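PDB 5X2E: tegumental protein 20.8 kDa from Clonorchis sinensis, which probably acts as a calcium-binding protein, the piece described being its N-terminal calmodulin-like domain with a calcium ion in one EF-hand loop. Local coordinates for residues A[5-10]-A[16-21]; A[38-43]-A[50-55]. One frame throughout, in Å; residues are numbered along the deposited sequence.

Interaction 1: residues A[5-10]-A[16-21]; sequences NIFVSI and NVISYP. With CA (calcium ion), chain B.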
loop_
_atom_site.group_PDB
_atom_site.type_symbol
_atom_site.label_atom_id
_atom_site.label_comp_id
_atom_site.label_asym_id
_atom_site.label_seq_id
_atom_site.Cartn_x
_atom_site.Cartn_y
_atom_site.Cartn_z
ATOM N N ASN A 5 6.812 -4.357 0.624
ATOM C CA ASN A 5 7.557 -3.131 0.809
ATOM C C ASN A 5 6.801 -1.892 0.319
ATOM O O ASN A 5 6.752 -0.865 0.999
ATOM C CB ASN A 5 8.861 -3.274 0.055
ATOM C CG ASN A 5 9.860 -2.189 0.339
ATOM O OD1 ASN A 5 9.528 -1.089 0.750
ATOM N ND2 ASN A 5 11.125 -2.496 0.065
ATOM N N ILE A 6 6.221 -1.978 -0.876
ATOM C CA ILE A 6 5.562 -0.809 -1.463
ATOM C C ILE A 6 4.336 -0.431 -0.622
ATOM O O ILE A 6 4.099 0.755 -0.384
ATOM C CB ILE A 6 5.213 -1.071 -2.952
ATOM C CG1 ILE A 6 6.516 -1.190 -3.768
ATOM C CG2 ILE A 6 4.305 0.036 -3.507
ATOM C CD1 ILE A 6 6.363 -1.866 -5.121
ATOM N N PHE A 7 3.592 -1.421 -0.129
ATOM C CA PHE A 7 2.425 -1.127 0.724
ATOM C C PHE A 7 2.888 -0.311 1.933
ATOM O O PHE A 7 2.298 0.715 2.277
ATOM C CB PHE A 7 1.716 -2.390 1.233
ATOM C CG PHE A 7 0.493 -2.070 2.029
ATOM C CD1 PHE A 7 -0.749 -2.091 1.419
ATOM C CD2 PHE A 7 0.576 -1.754 3.394
ATOM C CE1 PHE A 7 -1.894 -1.760 2.118
ATOM C CE2 PHE A 7 -0.568 -1.406 4.098
ATOM C CZ PHE A 7 -1.798 -1.415 3.464
ATOM N N VAL A 8 3.909 -0.817 2.608
ATOM C CA VAL A 8 4.424 -0.120 3.782
ATOM C C VAL A 8 4.939 1.268 3.432
ATOM O O VAL A 8 4.664 2.238 4.143
ATOM C CB VAL A 8 5.490 -0.975 4.481
ATOM C CG1 VAL A 8 6.238 -0.159 5.541
ATOM C CG2 VAL A 8 4.805 -2.200 5.096
ATOM N N SER A 9 5.598 1.403 2.285
ATOM C CA SER A 9 6.047 2.725 1.857
ATOM C C SER A 9 4.912 3.730 1.588
ATOM O O SER A 9 4.992 4.909 1.949
ATOM C CB SER A 9 6.886 2.603 0.607
ATOM O OG SER A 9 7.455 3.865 0.339
ATOM N N ILE A 10 3.856 3.269 0.942
ATOM C CA ILE A 10 2.729 4.148 0.654
ATOM C C ILE A 10 1.979 4.537 1.949
ATOM O O ILE A 10 1.598 5.694 2.133
ATOM C CB ILE A 10 1.767 3.487 -0.343
ATOM C CG1 ILE A 10 2.459 3.265 -1.695
ATOM C CG2 ILE A 10 0.517 4.343 -0.507
ATOM C CD1 ILE A 10 1.669 2.343 -2.626
ATOM N N ASN A 16 -2.516 0.925 8.051
ATOM C CA ASN A 16 -2.905 -0.246 7.249
ATOM C C ASN A 16 -4.154 -0.005 6.404
ATOM O O ASN A 16 -4.804 -0.940 5.914
ATOM C CB ASN A 16 -3.070 -1.486 8.127
ATOM C CG ASN A 16 -1.779 -1.873 8.784
ATOM O OD1 ASN A 16 -0.771 -2.065 8.100
ATOM N ND2 ASN A 16 -1.772 -1.926 10.112
ATOM N N VAL A 17 -4.418 1.271 6.162
ATOM C CA VAL A 17 -5.324 1.711 5.133
ATOM C C VAL A 17 -4.550 2.729 4.292
ATOM O O VAL A 17 -4.077 3.745 4.824
ATOM C CB VAL A 17 -6.583 2.353 5.702
ATOM C CG1 VAL A 17 -7.510 2.748 4.559
ATOM C CG2 VAL A 17 -7.292 1.392 6.682
ATOM N N ILE A 18 -4.428 2.459 2.999
ATOM C CA ILE A 18 -3.845 3.400 2.062
ATOM C C ILE A 18 -4.951 4.374 1.639
ATOM O O ILE A 18 -5.986 4.002 1.052
ATOM C CB ILE A 18 -3.225 2.676 0.853
ATOM C CG1 ILE A 18 -1.919 2.002 1.295
ATOM C CG2 ILE A 18 -3.052 3.657 -0.317
ATOM C CD1 ILE A 18 -1.263 1.172 0.166
ATOM N N SER A 19 -4.774 5.629 1.990
ATOM C CA SER A 19 -5.685 6.646 1.532
ATOM C C SER A 19 -5.364 7.023 0.091
ATOM O O SER A 19 -4.219 6.857 -0.389
ATOM C CB SER A 19 -5.599 7.890 2.445
ATOM O OG SER A 19 -4.404 8.590 2.146
ATOM N N TYR A 20 -6.338 7.579 -0.611
ATOM C CA TYR A 20 -6.067 8.029 -1.956
ATOM C C TYR A 20 -4.969 9.137 -2.006
ATOM O O TYR A 20 -4.054 9.050 -2.826
ATOM C CB TYR A 20 -7.347 8.452 -2.643
ATOM C CG TYR A 20 -8.366 7.343 -2.947
ATOM C CD1 TYR A 20 -8.060 5.996 -2.824
ATOM C CD2 TYR A 20 -9.647 7.690 -3.363
ATOM C CE1 TYR A 20 -9.003 5.013 -3.150
ATOM C CE2 TYR A 20 -10.590 6.735 -3.663
ATOM C CZ TYR A 20 -10.272 5.388 -3.551
ATOM O OH TYR A 20 -11.259 4.471 -3.899
ATOM N N PRO A 21 -4.948 10.100 -1.058
ATOM C CA PRO A 21 -3.794 11.035 -1.080
ATOM C C PRO A 21 -2.436 10.328 -0.870
ATOM O O PRO A 21 -1.461 10.722 -1.531
ATOM C CB PRO A 21 -4.109 12.000 0.080
ATOM C CG PRO A 21 -5.651 12.019 0.079
ATOM C CD PRO A 21 -6.028 10.576 -0.173
HETATM CA CA CA B . -2.553 5.210 5.808
HETATM O O HOH W 1 -4.335 6.734 5.825
#

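Interaction 2: residues A[38-43]-A[50-55]; sequences EKWKQL and GSITLE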
loop_
_atom_site.group_PDB
_atom_site.type_symbol
_atom_site.label_atom_id
_atom_site.label_comp_id
_atom_site.label_asym_id
_atom_site.label_seq_id
_atom_site.Cartn_x
_atom_site.Cartn_y
_atom_site.Cartn_z
ATOM N N GLU A 38 -5.496 4.983 -10.806
ATOM C CA GLU A 38 -6.686 4.236 -11.216
ATOM C C GLU A 38 -6.473 2.725 -11.158
ATOM O O GLU A 38 -7.378 1.997 -10.792
ATOM C CB GLU A 38 -7.113 4.635 -12.621
ATOM C CG GLU A 38 -7.786 5.987 -12.683
ATOM C CD GLU A 38 -9.294 5.898 -12.617
ATOM O OE1 GLU A 38 -9.914 5.773 -13.699
ATOM O OE2 GLU A 38 -9.857 5.960 -11.494
ATOM N N LYS A 39 -5.281 2.253 -11.515
ATOM C CA LYS A 39 -5.015 0.816 -11.502
ATOM C C LYS A 39 -5.077 0.258 -10.075
ATOM O O LYS A 39 -5.656 -0.805 -9.843
ATOM C CB LYS A 39 -3.655 0.505 -12.138
ATOM C CG LYS A 39 -3.520 0.897 -13.602
ATOM C CD LYS A 39 -2.117 0.524 -14.081
ATOM C CE LYS A 39 -1.469 1.630 -14.918
ATOM N NZ LYS A 39 -2.173 1.852 -16.217
ATOM N N TRP A 40 -4.490 0.964 -9.112
ATOM C CA TRP A 40 -4.544 0.536 -7.702
ATOM C C TRP A 40 -5.978 0.541 -7.186
ATOM O O TRP A 40 -6.392 -0.350 -6.424
ATOM C CB TRP A 40 -3.643 1.437 -6.826
ATOM C CG TRP A 40 -2.210 0.970 -6.816
ATOM C CD1 TRP A 40 -1.347 0.914 -7.894
ATOM C CD2 TRP A 40 -1.482 0.457 -5.689
ATOM N NE1 TRP A 40 -0.139 0.396 -7.497
ATOM C CE2 TRP A 40 -0.194 0.110 -6.151
ATOM C CE3 TRP A 40 -1.795 0.245 -4.333
ATOM C CZ2 TRP A 40 0.774 -0.432 -5.312
ATOM C CZ3 TRP A 40 -0.809 -0.277 -3.500
ATOM C CH2 TRP A 40 0.452 -0.614 -4.000
ATOM N N LYS A 41 -6.732 1.560 -7.561
ATOM C CA LYS A 41 -8.122 1.637 -7.110
ATOM C C LYS A 41 -8.899 0.443 -7.680
ATOM O O LYS A 41 -9.687 -0.188 -6.983
ATOM C CB LYS A 41 -8.776 2.951 -7.543
ATOM C CG LYS A 41 -8.282 4.211 -6.847
ATOM C CD LYS A 41 -8.971 5.463 -7.401
ATOM C CE LYS A 41 -8.554 6.737 -6.633
ATOM N NZ LYS A 41 -9.263 7.945 -7.111
ATOM N N GLN A 42 -8.655 0.117 -8.945
ATOM C CA GLN A 42 -9.391 -0.953 -9.578
ATOM C C GLN A 42 -9.014 -2.324 -9.051
ATOM O O GLN A 42 -9.872 -3.179 -8.849
ATOM C CB GLN A 42 -9.161 -0.878 -11.068
ATOM C CG GLN A 42 -9.869 0.309 -11.676
ATOM C CD GLN A 42 -9.779 0.337 -13.191
ATOM O OE1 GLN A 42 -9.227 -0.576 -13.808
ATOM N NE2 GLN A 42 -10.325 1.389 -13.799
ATOM N N LEU A 43 -7.729 -2.542 -8.826
ATOM C CA LEU A 43 -7.273 -3.832 -8.313
ATOM C C LEU A 43 -7.566 -4.021 -6.809
ATOM O O LEU A 43 -7.956 -5.115 -6.389
ATOM C CB LEU A 43 -5.762 -4.013 -8.575
ATOM C CG LEU A 43 -5.291 -4.124 -10.040
ATOM C CD1 LEU A 43 -3.770 -4.046 -10.169
ATOM C CD2 LEU A 43 -5.781 -5.401 -10.699
ATOM N N GLY A 50 -13.433 3.829 -1.184
ATOM C CA GLY A 50 -12.775 5.102 -0.975
ATOM C C GLY A 50 -11.389 5.013 -0.359
ATOM O O GLY A 50 -10.777 6.044 -0.085
ATOM N N SER A 51 -10.890 3.803 -0.135
ATOM C CA SER A 51 -9.529 3.621 0.389
ATOM C C SER A 51 -9.142 2.166 0.156
ATOM O O SER A 51 -9.976 1.350 -0.283
ATOM C CB SER A 51 -9.425 3.970 1.858
ATOM O OG SER A 51 -10.242 3.109 2.627
ATOM N N ILE A 52 -7.887 1.851 0.422
ATOM C CA ILE A 52 -7.361 0.530 0.141
ATOM C C ILE A 52 -6.886 -0.096 1.436
ATOM O O ILE A 52 -5.891 0.325 2.015
ATOM C CB ILE A 52 -6.218 0.607 -0.889
ATOM C CG1 ILE A 52 -6.753 1.000 -2.296
ATOM C CG2 ILE A 52 -5.452 -0.717 -0.922
ATOM C CD1 ILE A 52 -5.697 1.506 -3.255
ATOM N N THR A 53 -7.571 -1.124 1.917
ATOM C CA THR A 53 -7.165 -1.750 3.173
ATOM C C THR A 53 -6.083 -2.792 2.953
ATOM O O THR A 53 -5.964 -3.402 1.875
ATOM C CB THR A 53 -8.357 -2.438 3.882
ATOM O OG1 THR A 53 -8.815 -3.533 3.079
ATOM C CG2 THR A 53 -9.496 -1.461 4.092
ATOM N N LEU A 54 -5.305 -3.011 4.002
ATOM C CA LEU A 54 -4.323 -4.080 3.989
ATOM C C LEU A 54 -5.010 -5.421 3.643
ATOM O O LEU A 54 -4.454 -6.216 2.868
ATOM C CB LEU A 54 -3.630 -4.158 5.348
ATOM C CG LEU A 54 -2.631 -5.289 5.461
ATOM C CD1 LEU A 54 -1.561 -5.171 4.394
ATOM C CD2 LEU A 54 -1.994 -5.247 6.865
ATOM N N GLU A 55 -6.213 -5.645 4.196
ATOM C CA GLU A 55 -6.954 -6.902 3.969
ATOM C C GLU A 55 -7.229 -7.145 2.472
ATOM O O GLU A 55 -7.032 -8.239 1.954
ATOM C CB GLU A 55 -8.285 -6.916 4.753
ATOM C CG GLU A 55 -8.132 -7.053 6.276
ATOM C CD GLU A 55 -7.653 -8.426 6.732
ATOM O OE1 GLU A 55 -7.857 -9.447 6.050
ATOM O OE2 GLU A 55 -7.061 -8.501 7.785
#

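Interaction 1: residues A[5-10]-A[16-21]
The first EF-hand of this calmodulin-like domain folds its entering helix against the short strand of its own calcium loop, and the apolar side chains of Phe7, Ile10 and Ile18 make the joint. Ile18 reaches into the angle between the two helix residues. Its CG1 lies over one face of the Phe7 ring in a CH-pi contact, 4.2 Å from the ring centroid and 25° off the normal. The tip methyl CD1 of Ile18 lies on the same side of the ring, near its CD1–CE1 edge, 3.5 Å from Phe7 CD1. The other branch of Ile18 turns to the second helix residue, where Ile18 CG2 and Ile10 CG2 meet methyl to methyl at 3.6 Å. Phe7 gets under Ile18 because its CG stands anti to the backbone N (chi1 -177°), which swings the ring from the helix to the strand.

At its rim the same ring meets Asn16: the carbonyl O of Asn16 lies in the ring plane, 3.9 Å from Phe7 CZ. The side-chain amide of Asn16 is turned only 19° from the ring plane, and its OD1 accepts a hydrogen bond from Arg72.

Just beyond, the chain turns from packing to metal binding. Val17 O coordinates the calcium ion at 2.3 Å, as does water 1, and Asp11, Asp13, Thr15 and Glu22 complete the site. Ile18 directly follows this ligand, an arrangement consistent with the apolar contact steadying the metal-binding carbonyl against the helix.

Ile10 and Ile18 also touch Trp40 of helix 35-44, while Ile10 reaches Glu22 and Tyr26 of helix 20-29. Phe7 meets Phe57 and packs on Arg72 of helix 65-79, and strand 17-19 pairs antiparallel with strand 51-53.

Interaction 2: residues A[38-43]-A[50-55]
Ile52 points its side chain at the helix backbone beside Trp40, its tip methyl lying over the peptide carbonyl and not upon the indole. Ile52 CD1 is 3.7 Å from Trp40 O and 4.1 Å from Trp40 CB, so one methyl covers both the carbonyl and the root of the tryptophan side chain. Relative to the indole, this methyl sits at the edge, near the ring plane; no stacking over a face is involved. The reach of Ile52 follows from its torsions: CG1 is anti to the carbonyl carbon (chi1 -69°) and the chain then runs on extended (chi2 162°), carrying CD1 toward the helix. Lys41 contributes through its backbone, with its N 4.4 Å from Ile52 CD1.

No hydrogen bond crosses between the two segments. The contact is light, burying 109 Å² in all, and it is apolar packing of a strand on a helix within the second helix-loop-helix of the EF-hand pair. Here, as in the first hand, an isoleucine in the short loop strand faces the helix that enters the loop.

Other parts of the chain enclose the contact. The indole of Trp40 meets Phe44 edge-to-face, and it reaches Ile6 and Ile10 of helix 3-10 as well as Ile18 of strand 17-19. Lys41 makes a cation-pi contact with Tyr20. Thr53 caps helix 54-61 through OG1 to the backbone N of Thr56, and Leu54 packs on Phe7 and on Pro65 and Ile68 of helix 65-79. Strand 51-53 pairs antiparallel with strand 17-19, where Ile52 meets Ile18.

Overall arrangement
Interactions 1 and 2 join corresponding parts of the two EF-hands, the entering helix and the loop strand, though with different packing. Along the chain, interaction 1 ends at the start of helix 20-29 and interaction 2 opens within the next helix, 35-44. Their centres lie 10 Å apart, and they meet in the two-stranded antiparallel sheet of strands 17-19 and 51-53, where Ile18 N lies 2.8 Å from Ile52 O and Asn16 O 2.9 Å from Leu54 N, probable hydrogen bonds both. This pairing, the usual coupling of EF-hand loops, links the calcium site of interaction 1 to the second hand. Trp40 touches side chains of both, so the two hands share one buried interior.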